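PDB 4F7A: SusD/RagB family nutrient-binding outer membrane lipoprotein from Bacteroides vulgatus, which probably binds mucin O-glycans at the outer membrane as a SusD-like lipoprotein of a nutrient-uptake system. Local coordinates for residues 19-24 against 101-106; 110-115 against 180-185. All blocks are in the same frame, centred on the assembly; numbering follows the deposited sequence.

Contact 1: residues 19-24 against 101-106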
ATOM      1  N   GLN A  19     -21.924  -7.202 -21.198  1.00 39.97           N
ATOM      2  CA  GLN A  19     -20.632  -7.501 -21.839  1.00 41.11           C
ATOM      3  C   GLN A  19     -19.859  -6.217 -22.159  1.00 39.90           C
ATOM      4  O   GLN A  19     -18.620  -6.207 -22.154  1.00 38.24           O
ATOM      5  CB  GLN A  19     -20.827  -8.300 -23.145  1.00 43.79           C
ATOM      6  CG  GLN A  19     -21.459  -9.687 -22.977  1.00 48.19           C
ATOM      7  CD  GLN A  19     -20.630 -10.611 -22.091  1.00 54.33           C
ATOM      8  OE1 GLN A  19     -19.397 -10.559 -22.091  1.00 52.46           O
ATOM      9  NE2 GLN A  19     -21.310 -11.459 -21.331  1.00 54.70           N
ATOM     10  N   LYS A  20     -20.602  -5.144 -22.442  1.00 38.44           N
ATOM     11  CA  LYS A  20     -19.997  -3.860 -22.788  1.00 38.62           C
ATOM     12  C   LYS A  20     -19.248  -3.295 -21.584  1.00 33.50           C
ATOM     13  O   LYS A  20     -18.076  -2.979 -21.708  1.00 33.64           O
ATOM     14  CB  LYS A  20     -21.045  -2.854 -23.311  1.00 39.95           C
ATOM     15  CG  LYS A  20     -20.444  -1.598 -23.981  1.00 43.39           C
ATOM     16  CD  LYS A  20     -21.529  -0.700 -24.600  1.00 48.52           C
ATOM     17  CE  LYS A  20     -21.080   0.753 -24.786  1.00 49.74           C
ATOM     18  NZ  LYS A  20     -20.072   0.916 -25.861  1.00 52.35           N
ATOM     19  N   TYR A  21     -19.901  -3.211 -20.425  1.00 33.19           N
ATOM     20  CA  TYR A  21     -19.338  -2.483 -19.257  1.00 32.81           C
ATOM     21  C   TYR A  21     -18.817  -3.299 -18.102  1.00 32.66           C
ATOM     22  O   TYR A  21     -17.779  -2.967 -17.519  1.00 31.79           O
ATOM     23  CB  TYR A  21     -20.386  -1.559 -18.656  1.00 34.61           C
ATOM     24  CG  TYR A  21     -20.934  -0.568 -19.626  1.00 34.31           C
ATOM     25  CD1 TYR A  21     -20.175   0.530 -20.031  1.00 35.46           C
ATOM     26  CD2 TYR A  21     -22.203  -0.716 -20.150  1.00 42.17           C
ATOM     27  CE1 TYR A  21     -20.662   1.431 -20.928  1.00 27.82           C
ATOM     28  CE2 TYR A  21     -22.704   0.179 -21.060  1.00 39.10           C
ATOM     29  CZ  TYR A  21     -21.935   1.257 -21.436  1.00 37.27           C
ATOM     30  OH  TYR A  21     -22.439   2.143 -22.330  1.00 38.52           O
ATOM     31  N   THR A  22     -19.530  -4.361 -17.735  1.00 30.66           N
ATOM     32  CA  THR A  22     -19.278  -4.998 -16.446  0.50 29.42           C
ATOM     33  C   THR A  22     -17.971  -5.793 -16.420  1.00 27.58           C
ATOM     34  O   THR A  22     -17.260  -5.780 -15.410  1.00 27.89           O
ATOM     35  CB  THR A  22     -20.506  -5.849 -15.991  0.50 31.22           C
ATOM     36  OG1 THR A  22     -21.615  -4.973 -15.740  0.50 32.80           O
ATOM     37  CG2 THR A  22     -20.199  -6.614 -14.739  0.50 26.67           C
ATOM     38  N   THR A  23     -17.641  -6.467 -17.517  0.50 26.33           N
ATOM     39  CA  THR A  23     -16.415  -7.269 -17.589  0.50 25.89           C
ATOM     40  C   THR A  23     -15.152  -6.439 -17.352  0.50 25.14           C
ATOM     41  O   THR A  23     -14.208  -6.903 -16.695  0.50 23.59           O
ATOM     42  CB  THR A  23     -16.276  -8.001 -18.955  0.50 28.51           C
ATOM     43  OG1 THR A  23     -17.358  -8.937 -19.114  0.50 30.71           O
ATOM     44  CG2 THR A  23     -14.932  -8.737 -19.039  0.50 29.07           C
ATOM     45  N   ASN A  24     -15.122  -5.213 -17.880  1.00 21.36           N
ATOM     46  CA  ASN A  24     -13.983  -4.326 -17.640  1.00 18.85           C
ATOM     47  C   ASN A  24     -13.756  -4.095 -16.140  1.00 15.47           C
ATOM     48  O   ASN A  24     -12.623  -4.081 -15.670  1.00 15.22           O
ATOM     49  CB  ASN A  24     -14.165  -2.943 -18.327  1.00 17.01           C
ATOM     50  CG  ASN A  24     -14.117  -3.015 -19.851  1.00 20.37           C
ATOM     51  OD1 ASN A  24     -13.474  -3.886 -20.430  1.00 19.92           O
ATOM     52  ND2 ASN A  24     -14.813  -2.096 -20.503  1.00 20.37           N
ATOM     53  N   THR A 101     -13.035   4.160 -19.159  1.00 17.61           N
ATOM     54  CA  THR A 101     -13.212   5.623 -19.181  1.00 17.95           C
ATOM     55  C   THR A 101     -13.840   6.097 -20.496  1.00 18.02           C
ATOM     56  O   THR A 101     -14.831   6.839 -20.501  1.00 17.35           O
ATOM     57  CB  THR A 101     -11.887   6.365 -18.934  1.00 17.07           C
ATOM     58  OG1 THR A 101     -11.277   5.851 -17.748  1.00 16.28           O
ATOM     59  CG2 THR A 101     -12.134   7.880 -18.754  1.00 18.75           C
ATOM     60  N   LEU A 102     -13.288   5.638 -21.609  1.00 19.71           N
ATOM     61  CA  LEU A 102     -13.721   6.092 -22.912  1.00 20.46           C
ATOM     62  C   LEU A 102     -15.170   5.718 -23.181  1.00 22.86           C
ATOM     63  O   LEU A 102     -15.906   6.507 -23.761  1.00 20.85           O
ATOM     64  CB  LEU A 102     -12.844   5.520 -24.026  1.00 22.55           C
ATOM     65  CG  LEU A 102     -11.377   5.975 -24.063  1.00 26.90           C
ATOM     66  CD1 LEU A 102     -10.664   5.351 -25.270  1.00 27.87           C
ATOM     67  CD2 LEU A 102     -11.223   7.511 -24.054  1.00 30.36           C
ATOM     68  N   ILE A 103     -15.589   4.521 -22.764  1.00 19.86           N
ATOM     69  CA  ILE A 103     -16.939   4.080 -23.089  1.00 20.85           C
ATOM     70  C   ILE A 103     -17.992   4.534 -22.100  1.00 20.33           C
ATOM     71  O   ILE A 103     -19.164   4.363 -22.358  1.00 21.72           O
ATOM     72  CB  ILE A 103     -17.051   2.539 -23.356  1.00 22.57           C
ATOM     73  CG1 ILE A 103     -16.848   1.704 -22.085  1.00 21.00           C
ATOM     74  CG2 ILE A 103     -16.089   2.124 -24.491  1.00 24.21           C
ATOM     75  CD1 ILE A 103     -16.910   0.199 -22.360  1.00 21.52           C
ATOM     76  N   THR A 104     -17.601   5.126 -20.977  1.00 21.05           N
ATOM     77  CA  THR A 104     -18.600   5.610 -20.017  1.00 20.45           C
ATOM     78  C   THR A 104     -18.640   7.136 -19.893  1.00 23.29           C
ATOM     79  O   THR A 104     -19.679   7.688 -19.511  1.00 22.71           O
ATOM     80  CB  THR A 104     -18.397   5.022 -18.617  1.00 21.26           C
ATOM     81  OG1 THR A 104     -17.114   5.389 -18.118  1.00 17.09           O
ATOM     82  CG2 THR A 104     -18.539   3.474 -18.625  1.00 18.94           C
ATOM     83  N   GLN A 105     -17.535   7.809 -20.224  1.00 22.84           N
ATOM     84  CA  GLN A 105     -17.421   9.258 -19.973  1.00 23.79           C
ATOM     85  C   GLN A 105     -18.484  10.115 -20.669  1.00 26.01           C
ATOM     86  O   GLN A 105     -18.860  11.159 -20.146  1.00 25.66           O
ATOM     87  CB  GLN A 105     -16.014   9.781 -20.306  1.00 23.37           C
ATOM     88  CG  GLN A 105     -15.618   9.699 -21.769  1.00 23.34           C
ATOM     89  CD  GLN A 105     -14.182  10.147 -21.999  1.00 29.86           C
ATOM     90  OE1 GLN A 105     -13.452  10.445 -21.059  1.00 29.40           O
ATOM     91  NE2 GLN A 105     -13.776  10.195 -23.260  1.00 32.37           N
ATOM     92  N   ASP A 106     -18.979   9.656 -21.819  1.00 25.74           N
ATOM     93  CA  ASP A 106     -19.973  10.381 -22.596  1.00 29.11           C
ATOM     94  C   ASP A 106     -21.346   9.697 -22.531  1.00 30.58           C
ATOM     95  O   ASP A 106     -22.221  10.060 -23.300  1.00 32.05           O
ATOM     96  CB  ASP A 106     -19.533  10.484 -24.079  1.00 28.97           C
ATOM     97  CG  ASP A 106     -18.223  11.259 -24.263  1.00 37.68           C
ATOM     98  OD1 ASP A 106     -18.079  12.307 -23.588  1.00 26.77           O
ATOM     99  OD2 ASP A 106     -17.360  10.820 -25.091  1.00 36.72           O
TER
HETATM  100  O   HOH W   1     -20.382   3.800 -24.627  1.00 30.04           O

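Contact 2: residues 110-115 against 180-185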
ATOM      1  N   TYR A 110     -24.723   6.151 -17.595  1.00 22.42           N
ATOM      2  CA  TYR A 110     -23.628   5.485 -16.875  1.00 20.73           C
ATOM      3  C   TYR A 110     -22.670   6.439 -16.160  1.00 20.05           C
ATOM      4  O   TYR A 110     -21.477   6.165 -16.050  1.00 19.41           O
ATOM      5  CB  TYR A 110     -22.857   4.589 -17.842  1.00 21.35           C
ATOM      6  CG  TYR A 110     -23.678   3.402 -18.251  1.00 26.85           C
ATOM      7  CD1 TYR A 110     -23.831   2.320 -17.388  1.00 33.21           C
ATOM      8  CD2 TYR A 110     -24.348   3.375 -19.464  1.00 35.19           C
ATOM      9  CE1 TYR A 110     -24.599   1.222 -17.736  1.00 36.17           C
ATOM     10  CE2 TYR A 110     -25.127   2.273 -19.828  1.00 39.42           C
ATOM     11  CZ  TYR A 110     -25.242   1.197 -18.962  1.00 41.08           C
ATOM     12  OH  TYR A 110     -26.011   0.091 -19.293  1.00 43.65           O
ATOM     13  N   LYS A 111     -23.194   7.540 -15.640  1.00 20.41           N
ATOM     14  CA  LYS A 111     -22.371   8.472 -14.877  1.00 20.24           C
ATOM     15  C   LYS A 111     -21.760   7.817 -13.649  1.00 19.92           C
ATOM     16  O   LYS A 111     -20.617   8.140 -13.277  1.00 18.22           O
ATOM     17  CB  LYS A 111     -23.187   9.684 -14.453  1.00 23.64           C
ATOM     18  CG  LYS A 111     -23.639  10.547 -15.625  1.00 25.53           C
ATOM     19  CD  LYS A 111     -24.431  11.762 -15.143  1.00 31.75           C
ATOM     20  CE  LYS A 111     -24.923  12.599 -16.313  1.00 37.28           C
ATOM     21  NZ  LYS A 111     -26.127  11.992 -16.960  1.00 42.61           N
ATOM     22  N   HIS A 112     -22.526   6.928 -13.010  1.00 16.19           N
ATOM     23  CA  HIS A 112     -22.026   6.145 -11.887  1.00 17.50           C
ATOM     24  C   HIS A 112     -20.870   5.208 -12.263  1.00 16.50           C
ATOM     25  O   HIS A 112     -19.884   5.114 -11.515  1.00 16.04           O
ATOM     26  CB  HIS A 112     -23.155   5.395 -11.153  1.00 16.49           C
ATOM     27  CG  HIS A 112     -23.939   4.430 -11.997  1.00 19.22           C
ATOM     28  ND1 HIS A 112     -24.205   4.629 -13.336  1.00 18.16           N
ATOM     29  CD2 HIS A 112     -24.592   3.290 -11.653  1.00 20.41           C
ATOM     30  CE1 HIS A 112     -24.961   3.640 -13.789  1.00 27.61           C
ATOM     31  NE2 HIS A 112     -25.204   2.808 -12.790  1.00 18.94           N
ATOM     32  N   PHE A 113     -20.972   4.533 -13.409  1.00 14.87           N
ATOM     33  CA  PHE A 113     -19.881   3.641 -13.861  1.00 15.35           C
ATOM     34  C   PHE A 113     -18.645   4.440 -14.251  1.00 15.00           C
ATOM     35  O   PHE A 113     -17.513   4.002 -14.055  1.00 15.45           O
ATOM     36  CB  PHE A 113     -20.318   2.808 -15.071  1.00 17.32           C
ATOM     37  CG  PHE A 113     -21.174   1.571 -14.736  1.00 20.65           C
ATOM     38  CD1 PHE A 113     -21.983   1.517 -13.596  1.00 19.02           C
ATOM     39  CD2 PHE A 113     -21.228   0.505 -15.639  1.00 21.30           C
ATOM     40  CE1 PHE A 113     -22.786   0.419 -13.347  1.00 19.13           C
ATOM     41  CE2 PHE A 113     -22.025  -0.615 -15.393  1.00 23.48           C
ATOM     42  CZ  PHE A 113     -22.807  -0.659 -14.244  1.00 22.58           C
ATOM     43  N   TYR A 114     -18.872   5.613 -14.839  1.00 16.06           N
ATOM     44  CA  TYR A 114     -17.793   6.574 -15.146  1.00 15.12           C
ATOM     45  C   TYR A 114     -17.069   6.990 -13.870  1.00 14.59           C
ATOM     46  O   TYR A 114     -15.849   6.856 -13.764  1.00 16.02           O
ATOM     47  CB  TYR A 114     -18.371   7.802 -15.856  1.00 15.67           C
ATOM     48  CG  TYR A 114     -17.361   8.925 -16.090  1.00 15.27           C
ATOM     49  CD1 TYR A 114     -16.140   8.685 -16.730  1.00 19.19           C
ATOM     50  CD2 TYR A 114     -17.638  10.222 -15.692  1.00 23.67           C
ATOM     51  CE1 TYR A 114     -15.215   9.742 -16.951  1.00 23.09           C
ATOM     52  CE2 TYR A 114     -16.732  11.262 -15.903  1.00 19.84           C
ATOM     53  CZ  TYR A 114     -15.519  11.013 -16.516  1.00 23.54           C
ATOM     54  OH  TYR A 114     -14.643  12.061 -16.733  1.00 22.15           O
ATOM     55  N   GLY A 115     -17.821   7.434 -12.874  1.00 15.08           N
ATOM     56  CA  GLY A 115     -17.227   7.768 -11.575  1.00 13.82           C
ATOM     57  C   GLY A 115     -16.411   6.637 -10.959  1.00 14.35           C
ATOM     58  O   GLY A 115     -15.277   6.828 -10.534  1.00 14.38           O
ATOM     59  N   ASP A 180     -28.234   1.748  -5.604  1.00 19.65           N
ATOM     60  CA  ASP A 180     -27.718   0.419  -5.902  1.00 21.15           C
ATOM     61  C   ASP A 180     -27.493   0.153  -7.385  1.00 22.41           C
ATOM     62  O   ASP A 180     -27.278  -0.987  -7.778  1.00 20.25           O
ATOM     63  CB  ASP A 180     -28.598  -0.666  -5.272  1.00 24.71           C
ATOM     64  CG  ASP A 180     -29.958  -0.784  -5.931  1.00 29.09           C
ATOM     65  OD1 ASP A 180     -30.183  -0.176  -7.002  1.00 28.39           O
ATOM     66  OD2 ASP A 180     -30.807  -1.508  -5.372  1.00 38.38           O
ATOM     67  N   GLY A 181     -27.473   1.204  -8.217  1.00 21.17           N
ATOM     68  CA  GLY A 181     -27.154   1.020  -9.633  1.00 20.15           C
ATOM     69  C   GLY A 181     -25.746   0.514  -9.892  1.00 19.61           C
ATOM     70  O   GLY A 181     -25.440   0.076 -11.010  1.00 21.75           O
ATOM     71  N   VAL A 182     -24.888   0.581  -8.872  1.00 17.01           N
ATOM     72  CA  VAL A 182     -23.515   0.040  -8.916  1.00 15.66           C
ATOM     73  C   VAL A 182     -23.381  -1.426  -8.473  1.00 16.18           C
ATOM     74  O   VAL A 182     -22.270  -1.977  -8.432  1.00 15.37           O
ATOM     75  CB  VAL A 182     -22.544   0.899  -8.072  1.00 18.62           C
ATOM     76  CG1 VAL A 182     -22.462   2.332  -8.638  1.00 17.56           C
ATOM     77  CG2 VAL A 182     -22.940   0.919  -6.583  1.00 14.65           C
ATOM     78  N   LYS A 183     -24.509  -2.060  -8.161  1.00 18.70           N
ATOM     79  CA  LYS A 183     -24.534  -3.432  -7.657  1.00 17.61           C
ATOM     80  C   LYS A 183     -23.734  -4.385  -8.541  1.00 17.37           C
ATOM     81  O   LYS A 183     -22.948  -5.173  -8.022  1.00 17.35           O
ATOM     82  CB  LYS A 183     -25.993  -3.911  -7.508  1.00 19.45           C
ATOM     83  CG  LYS A 183     -26.176  -5.208  -6.764  1.00 25.42           C
ATOM     84  CD  LYS A 183     -27.667  -5.560  -6.679  1.00 31.95           C
ATOM     85  CE  LYS A 183     -28.330  -4.876  -5.510  1.00 40.99           C
ATOM     86  NZ  LYS A 183     -29.797  -5.176  -5.465  1.00 39.43           N
ATOM     87  N   SER A 184     -23.907  -4.304  -9.865  1.00 16.36           N
ATOM     88  CA  SER A 184     -23.286  -5.262 -10.790  1.00 15.97           C
ATOM     89  C   SER A 184     -21.760  -5.173 -10.896  1.00 17.64           C
ATOM     90  O   SER A 184     -21.122  -6.089 -11.415  1.00 18.39           O
ATOM     91  CB  SER A 184     -23.884  -5.134 -12.194  1.00 18.94           C
ATOM     92  OG  SER A 184     -23.610  -3.875 -12.804  1.00 18.52           O
ATOM     93  N   ILE A 185     -21.187  -4.070 -10.417  1.00 18.07           N
ATOM     94  CA  ILE A 185     -19.744  -3.843 -10.509  1.00 16.84           C
ATOM     95  C   ILE A 185     -19.064  -3.841  -9.146  1.00 16.99           C
ATOM     96  O   ILE A 185     -17.860  -3.591  -9.060  1.00 18.10           O
ATOM     97  CB  ILE A 185     -19.404  -2.505 -11.260  1.00 15.48           C
ATOM     98  CG1 ILE A 185     -19.994  -1.296 -10.544  1.00 13.23           C
ATOM     99  CG2 ILE A 185     -19.917  -2.551 -12.665  1.00 15.34           C
ATOM    100  CD1 ILE A 185     -19.465   0.073 -11.084  1.00 17.25           C
TER

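Contact 1: residues 19-24 against 101-106
Ile103 reaches across to helix 15-30 and fills most of the 101-106 side of this contact. Its CG1 lies between the backbone N and the carbonyl carbon (chi1 69°), and the extended chi2 sends CD1 out to the far helix. There the methyl ends 3.4 Å from the backbone oxygen Lys20 O. Asn24, one turn further along helix 15-30, sets ND2 3.6 Å from Ile103 CD1.

The Tyr21 ring lies alongside Ile103, the two side chains passing in antiparallel fashion. Tyr21 CE1 is 4.0 Å from Ile103 CG1, an apolar contact. The carbonyl of Ile103 comes at the ring edge, close to the ring plane, with its O 3.6 Å from Tyr21 CE1. Thr104 meets the ring obliquely, with CG2 3.6 Å from Tyr21 CD1. Its OG1 turns to its own helix and bonds Ser100 O. One face of the ring is covered by Lys20 CG.

The polar link is through water. One water donates to Ile103 O at 2.6 Å and accepts a weak bond from Lys20 NZ. It thus bridges the lysine tip to the carbonyl near the end of helix 84-104.

The contact is partly buried packing between helix 15-30 and the C-terminal part of helix 84-104. Helix 111-132 completes it: its Phe113 touches Tyr21, and its Tyr114 packs on Thr104.

Contact 2: residues 110-115 against 180-185
Phe113 has CG beside its backbone N, anti to the carbonyl carbon (chi1 -80°), and this swings the ring out to the 180-185 segment. His112 differs. Its CG sits between the backbone N and the carbonyl carbon (chi1 59°), which sets one imidazole face against the rim of Phe113, with Phe113 CD1 over its centre.

Both rings turn an edge to the same carbonyl. Gly181 O lies near the plane of each, 3.6 Å from Phe113 CE1 and 3.3 Å from His112 NE2. Gly181 packs closely against the His112 ring. Val182 CG1 approaches the imidazole obliquely, 3.8 Å from His112 CD2.

Ile185 covers a face of Phe113. Its CG2 makes a CH-pi contact 4.1 Å from the ring centroid, 22° off the normal, while its CD1 lies 3.8 Å from Phe113 CD1. Tyr110 CD1 packs on the opposite face, so the phenyl ring is clamped between the two. Ser184 OG meets the ring obliquely, 3.6 Å from Phe113 CZ. With an alanine in place of Phe113, the Ile185 methyls and Tyr110 would probably lose the surface between them, and a gap would open beside His112.

The contact is buried. It joins the first turn of helix 111-132 to the loop between helices 151-174 and 193-210. Tyr172 of helix 151-174 stacks on His112, and Phe25 of helix 15-30 meets Phe113 edge-to-face.

Overall arrangement
From the N terminus the chain runs through helix 15-30 and returns in helix 84-104. Contact 1 closes that excursion of 76 residues. The chain then passes through a short loop into helix 111-132. Helix 151-174 follows, and the loop after it comes back to close contact 2 over 64 residues. The two closures are in series, neither nested nor crossed. The centres of contact 1 and contact 2 lie about 10 Å apart, on the same side of the chain's centre, and the two touch. Tyr21 meets Tyr110, and Gln105 packs on Tyr114. Together they tie helix 15-30, the C-terminal part of helix 84-104, the start of helix 111-132 and the 180-185 loop into one outlying, mostly helical region.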